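Local coordinates for protein proline dehydrogenase (Deinococcus radiodurans, PDB 4H6Q) that oxidises L-proline to delta-1-pyrroline-5-carboxylate with FAD as cofactor, passing the electrons to a quinone in the first step of proline breakdown to glutamate, at residues D210-Y213 with R214-V217; S292-I295 with A296-P299. All coordinates share one frame; numbering follows the deposited sequence.

Contact 1 (D210-Y213 with R214-V217); sequences DQNY and RRLV
Arg215 turns its guanidinium back along the helix and grips the amide oxygen of Asn212 side-on with two nitrogens: NE lies 3.1 Å and NH2 3.0 Å from Asn212 OD1. The oxygen sits in the guanidinium plane, but the two groups are turned 58° apart; NE uses an in-plane lone pair while NH2 arrives tilted from the amide plane. A bend at chi3 (-74°) folds the arginine over the preceding turn, where one guanidinium face rests above Asn212 N and Gln211 O. With an alanine here, Asn212 OD1 would probably lose both donors, and the amide would be held chiefly through ND2, bonded to Ser169 O. The residues belong to helix 206-222 of a beta-alpha-beta unit in the TIM-type barrel, its backbone bonds including Val217 N to Tyr213 O at 3.1 Å. On the barrel side, Val217 CG2 approaches Tyr213 CE2 obliquely at 3.7 Å, and both side chains touch Met190 of strand 188-191. Arg214 stays extended; its NH1 makes a weak bond to Asp210 O at 3.2 Å, while NE pairs with Asp239. Gln211 crosses it at about a right angle, OE1 3.9 Å from Arg214 CD, amide and guanidinium nearly parallel.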
ATOM      1  N   ASP A 210      -1.953   2.197  18.746  1.00 14.38           N
ATOM      2  CA  ASP A 210      -2.697   3.393  18.315  1.00 14.75           C
ATOM      3  C   ASP A 210      -1.959   4.709  18.648  1.00 14.43           C
ATOM      4  O   ASP A 210      -2.009   5.663  17.851  1.00 15.79           O
ATOM      5  CB  ASP A 210      -4.101   3.416  18.932  1.00 16.99           C
ATOM      6  CG  ASP A 210      -4.999   2.317  18.378  1.00 17.56           C
ATOM      7  OD1 ASP A 210      -4.621   1.674  17.357  1.00 17.44           O
ATOM      8  OD2 ASP A 210      -6.090   2.093  18.992  1.00 20.66           O
ATOM      9  N   GLN A 211      -1.322   4.785  19.816  1.00 16.16           N
ATOM     10  CA  GLN A 211      -0.532   5.952  20.154  1.00 17.07           C
ATOM     11  C   GLN A 211       0.680   6.093  19.245  1.00 16.59           C
ATOM     12  O   GLN A 211       1.012   7.202  18.789  1.00 16.38           O
ATOM     13  CB  GLN A 211      -0.091   5.932  21.611  1.00 19.76           C
ATOM     14  CG  GLN A 211       0.302   7.328  22.065  1.00 28.12           C
ATOM     15  CD  GLN A 211      -0.811   8.400  21.772  1.00 36.73           C
ATOM     16  OE1 GLN A 211      -2.040   8.145  21.889  1.00 40.30           O
ATOM     17  NE2 GLN A 211      -0.375   9.584  21.395  1.00 40.07           N
ATOM     18  N   ASN A 212       1.336   4.965  18.977  1.00 15.78           N
ATOM     19  CA  ASN A 212       2.540   4.985  18.146  1.00 14.21           C
ATOM     20  C   ASN A 212       2.168   5.387  16.721  1.00 14.15           C
ATOM     21  O   ASN A 212       2.967   6.028  16.029  1.00 13.61           O
ATOM     22  CB  ASN A 212       3.261   3.629  18.171  1.00 14.96           C
ATOM     23  CG  ASN A 212       4.708   3.755  17.791  1.00 15.90           C
ATOM     24  OD1 ASN A 212       5.414   4.621  18.324  1.00 18.48           O
ATOM     25  ND2 ASN A 212       5.190   2.887  16.903  1.00 15.84           N
ATOM     26  N   TYR A 213       0.955   5.017  16.285  1.00 12.73           N
ATOM     27  CA  TYR A 213       0.440   5.441  14.990  1.00 11.71           C
ATOM     28  C   TYR A 213       0.403   6.963  14.890  1.00 11.91           C
ATOM     29  O   TYR A 213       0.902   7.571  13.899  1.00 12.17           O
ATOM     30  CB  TYR A 213      -0.944   4.818  14.741  1.00 11.28           C
ATOM     31  CG  TYR A 213      -1.442   5.043  13.327  1.00 11.04           C
ATOM     32  CD1 TYR A 213      -1.295   4.064  12.355  1.00 10.69           C
ATOM     33  CD2 TYR A 213      -2.049   6.271  12.951  1.00 11.36           C
ATOM     34  CE1 TYR A 213      -1.740   4.263  11.038  1.00 10.49           C
ATOM     35  CE2 TYR A 213      -2.491   6.465  11.670  1.00 11.13           C
ATOM     36  CZ  TYR A 213      -2.323   5.484  10.718  1.00 10.01           C
ATOM     37  OH  TYR A 213      -2.733   5.733   9.423  1.00 10.76           O
ATOM     38  N   ARG A 214      -0.174   7.606  15.899  1.00 13.11           N
ATOM     39  CA  ARG A 214      -0.181   9.062  15.935  1.00 13.81           C
ATOM     40  C   ARG A 214       1.227   9.648  15.900  1.00 13.89           C
ATOM     41  O   ARG A 214       1.461  10.608  15.167  1.00 13.73           O
ATOM     42  CB  ARG A 214      -0.947   9.567  17.156  1.00 15.44           C
ATOM     43  CG  ARG A 214      -2.425   9.237  17.117  1.00 15.40           C
ATOM     44  CD  ARG A 214      -3.062   9.612  18.459  1.00 18.20           C
ATOM     45  NE  ARG A 214      -4.521   9.583  18.438  1.00 19.50           N
ATOM     46  CZ  ARG A 214      -5.250   8.490  18.552  1.00 21.77           C
ATOM     47  NH1 ARG A 214      -4.651   7.305  18.712  1.00 23.23           N
ATOM     48  NH2 ARG A 214      -6.587   8.597  18.546  1.00 22.14           N
ATOM     49  N   ARG A 215       2.164   9.109  16.691  1.00 14.13           N
ATOM     50  CA  ARG A 215       3.532   9.641  16.693  1.00 15.50           C
ATOM     51  C   ARG A 215       4.137   9.557  15.295  1.00 14.38           C
ATOM     52  O   ARG A 215       4.794  10.498  14.849  1.00 14.78           O
ATOM     53  CB  ARG A 215       4.426   8.902  17.727  1.00 16.72           C
ATOM     54  CG  ARG A 215       3.996   9.110  19.168  1.00 20.48           C
ATOM     55  CD  ARG A 215       5.057   8.565  20.146  1.00 25.65           C
ATOM     56  NE  ARG A 215       5.045   7.105  20.174  1.00 33.75           N
ATOM     57  CZ  ARG A 215       4.575   6.375  21.188  1.00 36.76           C
ATOM     58  NH1 ARG A 215       4.103   6.981  22.277  1.00 39.58           N
ATOM     59  NH2 ARG A 215       4.595   5.052  21.127  1.00 34.90           N
ATOM     60  N   LEU A 216       3.925   8.446  14.585  1.00 12.80           N
ATOM     61  CA  LEU A 216       4.504   8.309  13.249  1.00 12.38           C
ATOM     62  C   LEU A 216       3.944   9.384  12.295  1.00 11.48           C
ATOM     63  O   LEU A 216       4.698  10.022  11.546  1.00 12.19           O
ATOM     64  CB  LEU A 216       4.207   6.914  12.665  1.00 12.56           C
ATOM     65  CG  LEU A 216       5.163   5.822  13.137  1.00 13.78           C
ATOM     66  CD1 LEU A 216       4.561   4.486  12.748  1.00 15.80           C
ATOM     67  CD2 LEU A 216       6.562   5.999  12.494  1.00 13.75           C
ATOM     68  N   VAL A 217       2.621   9.507  12.243  1.00 10.98           N
ATOM     69  CA  VAL A 217       1.965  10.476  11.356  1.00 10.78           C
ATOM     70  C   VAL A 217       2.409  11.885  11.723  1.00 11.10           C
ATOM     71  O   VAL A 217       2.791  12.662  10.834  1.00 12.63           O
ATOM     72  CB  VAL A 217       0.431  10.344  11.443  1.00 10.63           C
ATOM     73  CG1 VAL A 217      -0.278  11.541  10.770  1.00 13.44           C
ATOM     74  CG2 VAL A 217      -0.032   9.035  10.812  1.00 11.37           C
TER

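Contact 2 (S292-I295 with A296-P299); sequences SRRI and AETP. With TFB (tetrahydrofuran-2-carboxylic acid), chain D; FAD (flavin-adenine dinucleotide), chain C.
Arg294 and Glu297 lie side by side and join in a two-pronged salt bridge beside the bound proline analogue, tetrahydrofuran-2-carboxylic acid. Arg294 NE reaches Glu297 OE1 at 2.9 Å, nearly straight (172°), and NH2 reaches OE2 at 2.9 Å. Both oxygens lie close to the guanidinium plane, yet the carboxylate is turned 45° from it. The NH1-NH2 edge meets the ligand: both nitrogens donate to its OB, so NH2 serves Glu297 OE2 and the ligand alike. Arg293 meets the ligand's carboxylate with its NE-NH2 edge, NE to OB at 2.8 Å and NH2 to OXT at 2.9 Å; the two arginines give it four hydrogen bonds, and Lys100 NZ also bonds the ligand. Tyr290 of the same pocket makes a cation-pi contact with Arg294. Arg293 and Arg294, the substrate-binding pair, sit in the last turns of helix 288-296, and Glu297 follows in the loop after it. Behind this shell, Glu297 OE1 (3.0 Å) and Arg294 O both accept from FAD N6A, linking substrate pocket to cofactor. Bends at chi2 and chi3 curl Arg294 toward Glu297. Farther out, Glu66 pairs with Arg293 NH2, and Thr298 OG1 and N both bond Ile295 O.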
ATOM      1  N   SER A 292      -8.007 -13.419   3.194  1.00 12.94           N
ATOM      2  CA  SER A 292      -7.956 -14.049   4.511  1.00 14.44           C
ATOM      3  C   SER A 292      -7.617 -13.046   5.611  1.00 13.47           C
ATOM      4  O   SER A 292      -8.214 -13.123   6.701  1.00 14.19           O
ATOM      5  CB  SER A 292      -7.018 -15.257   4.538  1.00 14.21           C
ATOM      6  OG  SER A 292      -5.659 -14.856   4.569  1.00 17.42           O
ATOM      7  N   ARG A 293      -6.727 -12.079   5.320  1.00 13.14           N
ATOM      8  CA  ARG A 293      -6.397 -11.083   6.331  1.00 11.55           C
ATOM      9  C   ARG A 293      -7.579 -10.179   6.609  1.00 12.16           C
ATOM     10  O   ARG A 293      -7.821  -9.811   7.763  1.00 13.96           O
ATOM     11  CB  ARG A 293      -5.144 -10.275   5.931  1.00 11.79           C
ATOM     12  CG  ARG A 293      -3.892 -11.121   5.971  1.00 12.62           C
ATOM     13  CD  ARG A 293      -2.631 -10.278   5.771  1.00 13.98           C
ATOM     14  NE  ARG A 293      -2.422  -9.811   4.394  1.00 13.40           N
ATOM     15  CZ  ARG A 293      -1.752 -10.477   3.451  1.00 14.33           C
ATOM     16  NH1 ARG A 293      -1.285 -11.704   3.662  1.00 14.54           N
ATOM     17  NH2 ARG A 293      -1.630  -9.930   2.241  1.00 14.86           N
ATOM     18  N   ARG A 294      -8.348  -9.823   5.574  1.00 12.23           N
ATOM     19  CA  ARG A 294      -9.563  -9.003   5.783  1.00 13.79           C
ATOM     20  C   ARG A 294     -10.547  -9.733   6.676  1.00 14.13           C
ATOM     21  O   ARG A 294     -11.175  -9.111   7.566  1.00 13.51           O
ATOM     22  CB  ARG A 294     -10.225  -8.644   4.455  1.00 12.88           C
ATOM     23  CG  ARG A 294      -9.309  -7.884   3.453  1.00 12.01           C
ATOM     24  CD  ARG A 294      -8.769  -6.532   4.014  1.00 13.02           C
ATOM     25  NE  ARG A 294      -7.644  -6.567   4.956  1.00 12.84           N
ATOM     26  CZ  ARG A 294      -6.355  -6.694   4.603  1.00 11.74           C
ATOM     27  NH1 ARG A 294      -6.026  -7.022   3.328  1.00 14.25           N
ATOM     28  NH2 ARG A 294      -5.402  -6.597   5.530  1.00 13.05           N
ATOM     29  N   ILE A 295     -10.700 -11.044   6.474  1.00 12.93           N
ATOM     30  CA  ILE A 295     -11.618 -11.826   7.310  1.00 13.89           C
ATOM     31  C   ILE A 295     -11.126 -11.888   8.755  1.00 13.72           C
ATOM     32  O   ILE A 295     -11.934 -11.730   9.692  1.00 16.52           O
ATOM     33  CB  ILE A 295     -11.820 -13.255   6.710  1.00 15.88           C
ATOM     34  CG1 ILE A 295     -12.497 -13.130   5.317  1.00 18.70           C
ATOM     35  CG2 ILE A 295     -12.547 -14.168   7.713  1.00 18.26           C
ATOM     36  CD1 ILE A 295     -13.881 -12.437   5.303  1.00 19.59           C
ATOM     37  N   ALA A 296      -9.831 -12.107   8.968  1.00 13.75           N
ATOM     38  CA  ALA A 296      -9.294 -12.228  10.315  1.00 15.60           C
ATOM     39  C   ALA A 296      -9.467 -10.940  11.102  1.00 15.59           C
ATOM     40  O   ALA A 296      -9.586 -10.948  12.332  1.00 18.04           O
ATOM     41  CB  ALA A 296      -7.834 -12.602  10.255  1.00 17.04           C
ATOM     42  N   GLU A 297      -9.490  -9.821  10.385  1.00 15.34           N
ATOM     43  CA  GLU A 297      -9.642  -8.477  10.976  1.00 15.63           C
ATOM     44  C   GLU A 297     -11.059  -8.096  11.306  1.00 16.85           C
ATOM     45  O   GLU A 297     -11.268  -7.024  11.871  1.00 19.26           O
ATOM     46  CB  GLU A 297      -9.133  -7.432   9.979  1.00 15.20           C
ATOM     47  CG  GLU A 297      -7.654  -7.439   9.819  1.00 13.88           C
ATOM     48  CD  GLU A 297      -7.233  -6.645   8.576  1.00 16.85           C
ATOM     49  OE1 GLU A 297      -8.100  -6.138   7.809  1.00 16.59           O
ATOM     50  OE2 GLU A 297      -6.034  -6.541   8.359  1.00 16.71           O
ATOM     51  N   THR A 298     -12.035  -8.934  10.988  1.00 16.48           N
ATOM     52  CA  THR A 298     -13.433  -8.546  11.168  1.00 19.01           C
ATOM     53  C   THR A 298     -13.732  -8.117  12.604  1.00 20.93           C
ATOM     54  O   THR A 298     -13.446  -8.841  13.546  1.00 21.21           O
ATOM     55  CB  THR A 298     -14.335  -9.723  10.825  1.00 18.97           C
ATOM     56  OG1 THR A 298     -14.065 -10.135   9.476  1.00 19.11           O
ATOM     57  CG2 THR A 298     -15.817  -9.362  11.013  1.00 19.21           C
ATOM     58  N   PRO A 299     -14.356  -6.960  12.787  1.00 22.81           N
ATOM     59  CA  PRO A 299     -14.702  -6.524  14.157  1.00 28.25           C
ATOM     60  C   PRO A 299     -15.685  -7.444  14.909  1.00 30.36           C
ATOM     61  O   PRO A 299     -16.604  -8.042  14.326  1.00 31.31           O
ATOM     62  CB  PRO A 299     -15.398  -5.191  13.945  1.00 29.67           C
ATOM     63  CG  PRO A 299     -15.052  -4.737  12.598  1.00 26.86           C
ATOM     64  CD  PRO A 299     -14.600  -5.915  11.776  1.00 23.91           C
TER
HETATM   65  OA  TFB D2002      -0.857  -4.617   2.755  1.00 14.14           O
HETATM   66  CA  TFB D2002      -2.012  -5.076   3.447  1.00 13.25           C
HETATM   67  C   TFB D2002      -2.333  -6.506   3.063  1.00 14.02           C
HETATM   68  OB  TFB D2002      -3.152  -7.153   3.768  1.00 14.79           O
HETATM   69  CB  TFB D2002      -3.122  -4.197   3.054  1.00 13.64           C
HETATM   70  CG  TFB D2002      -2.697  -3.656   1.768  1.00 13.68           C
HETATM   71  CD  TFB D2002      -1.222  -3.737   1.696  1.00 13.90           C
HETATM   72  OXT TFB D2002      -1.795  -7.077   2.044  1.00 14.34           O
HETATM   73  PA  FAD C2001      -8.437  -1.267  13.193  0.55 14.40           P
HETATM   74  O1A FAD C2001      -8.145  -0.712  14.590  0.55 15.96           O
HETATM   75  O2A FAD C2001      -8.058  -2.663  12.910  0.55 18.64           O
HETATM   76  O5B FAD C2001      -9.868  -1.145  12.754  0.55 12.22           O
HETATM   77  C5B FAD C2001     -10.532   0.106  12.841  0.55 12.38           C
HETATM   78  C4B FAD C2001     -11.968   0.051  12.362  0.55 11.53           C
HETATM   79  O4B FAD C2001     -11.942   0.009  10.954  0.55 10.79           O
HETATM   80  C3B FAD C2001     -12.700  -1.182  12.752  0.55 13.61           C
HETATM   81  O3B FAD C2001     -13.244  -1.160  14.062  0.55 16.46           O
HETATM   82  C2B FAD C2001     -13.718  -1.253  11.679  0.55 11.61           C
HETATM   83  O2B FAD C2001     -14.728  -0.280  11.838  0.55 15.55           O
HETATM   84  C1B FAD C2001     -12.897  -0.897  10.481  0.55 10.69           C
HETATM   85  N9A FAD C2001     -12.220  -2.038   9.865  0.55  9.62           N
HETATM   86  C8A FAD C2001     -10.845  -2.208   9.713  0.55 10.01           C
HETATM   87  N7A FAD C2001     -10.555  -3.356   9.100  0.55  9.02           N
HETATM   88  C5A FAD C2001     -11.771  -3.963   8.796  0.55  7.85           C
HETATM   89  C6A FAD C2001     -12.121  -5.151   8.182  0.55  9.64           C
HETATM   90  N6A FAD C2001     -11.136  -6.044   7.664  0.55 10.71           N
HETATM   91  N1A FAD C2001     -13.426  -5.444   8.067  0.55 10.89           N
HETATM   92  C2A FAD C2001     -14.391  -4.623   8.529  0.55 12.06           C
HETATM   93  N3A FAD C2001     -14.111  -3.461   9.141  0.55 10.34           N
HETATM   94  C4A FAD C2001     -12.829  -3.130   9.262  0.55  9.21           C
HETATM   95  N1  FAD C2001      -0.270  -3.089   6.870  0.55  8.53           N
HETATM   96  C2  FAD C2001       0.948  -3.627   6.592  0.55  8.69           C
HETATM   97  O2  FAD C2001       1.498  -4.365   7.527  0.55  7.61           O
HETATM   98  N3  FAD C2001       1.604  -3.409   5.411  0.55  9.52           N
HETATM   99  C4  FAD C2001       1.046  -2.620   4.412  0.55  9.88           C
HETATM  100  O4  FAD C2001       1.698  -2.432   3.248  0.55 10.22           O
HETATM  101  C4X FAD C2001      -0.269  -2.022   4.658  0.55  9.57           C
HETATM  102  N5  FAD C2001      -0.869  -1.233   3.711  0.55  8.53           N
HETATM  103  C5X FAD C2001      -2.087  -0.674   4.030  0.55  6.88           C
HETATM  104  C6  FAD C2001      -2.724   0.148   3.087  0.55  6.56           C
HETATM  105  C7  FAD C2001      -3.964   0.759   3.403  0.55  7.52           C
HETATM  106  C7M FAD C2001      -4.659   1.655   2.379  0.55  9.74           C
HETATM  107  C8  FAD C2001      -4.540   0.525   4.675  0.55  6.68           C
HETATM  108  C8M FAD C2001      -5.851   1.159   5.054  0.55  6.42           C
HETATM  109  C9  FAD C2001      -3.911  -0.327   5.596  0.55  7.04           C
HETATM  110  C9A FAD C2001      -2.694  -0.903   5.290  0.55  8.79           C
HETATM  111  N10 FAD C2001      -2.072  -1.724   6.251  0.55 11.44           N
HETATM  112  C10 FAD C2001      -0.864  -2.295   5.935  0.55  9.36           C
HETATM  113  C1' FAD C2001      -2.642  -1.949   7.569  0.55 13.33           C
HETATM  114  C2' FAD C2001      -3.397  -3.224   7.781  0.55 16.62           C
HETATM  115  O2' FAD C2001      -3.988  -3.546   6.528  0.55 17.79           O
HETATM  116  C3' FAD C2001      -4.192  -2.778   9.033  0.55 19.73           C
HETATM  117  O3' FAD C2001      -3.656  -3.181  10.258  0.55 17.45           O
HETATM  118  C4' FAD C2001      -5.655  -2.983   9.027  0.55 21.36           C
HETATM  119  O4' FAD C2001      -6.110  -2.282   7.925  0.55 21.81           O
HETATM  120  C5' FAD C2001      -6.227  -2.423  10.322  0.55 18.59           C
HETATM  121  O5' FAD C2001      -7.252  -1.532  10.008  0.55 13.44           O
HETATM  122  P   FAD C2001      -7.364  -0.086  10.664  0.55 10.42           P
HETATM  123  O1P FAD C2001      -6.102   0.828  10.701  0.55  9.51           O
HETATM  124  O2P FAD C2001      -8.700   0.439  10.072  0.55 13.71           O
HETATM  125  O3P FAD C2001      -7.790  -0.305  12.207  0.55 13.05           O

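In the fold
Followed from the N terminus, the chain reaches contact 1 first, within helix 206-222, which connects barrel strands 188-191 and 227-230. It then runs through strands 254-259 and 277-283 before contact 2, where helix 288-296 gives way to the loop that follows it, the last modelled part of the chain. Each contact is local, between adjoining segments, so neither closes a long loop; they stand in series, neither nesting nor crossing. The centres of contact 1 and contact 2 are about 22 Å apart and their nearest atoms about 12 Å. FAD lies near both: Asp210 of contact 1 pairs with Lys192, which bonds the cofactor, while contact 2 holds the adenine and the substrate analogue.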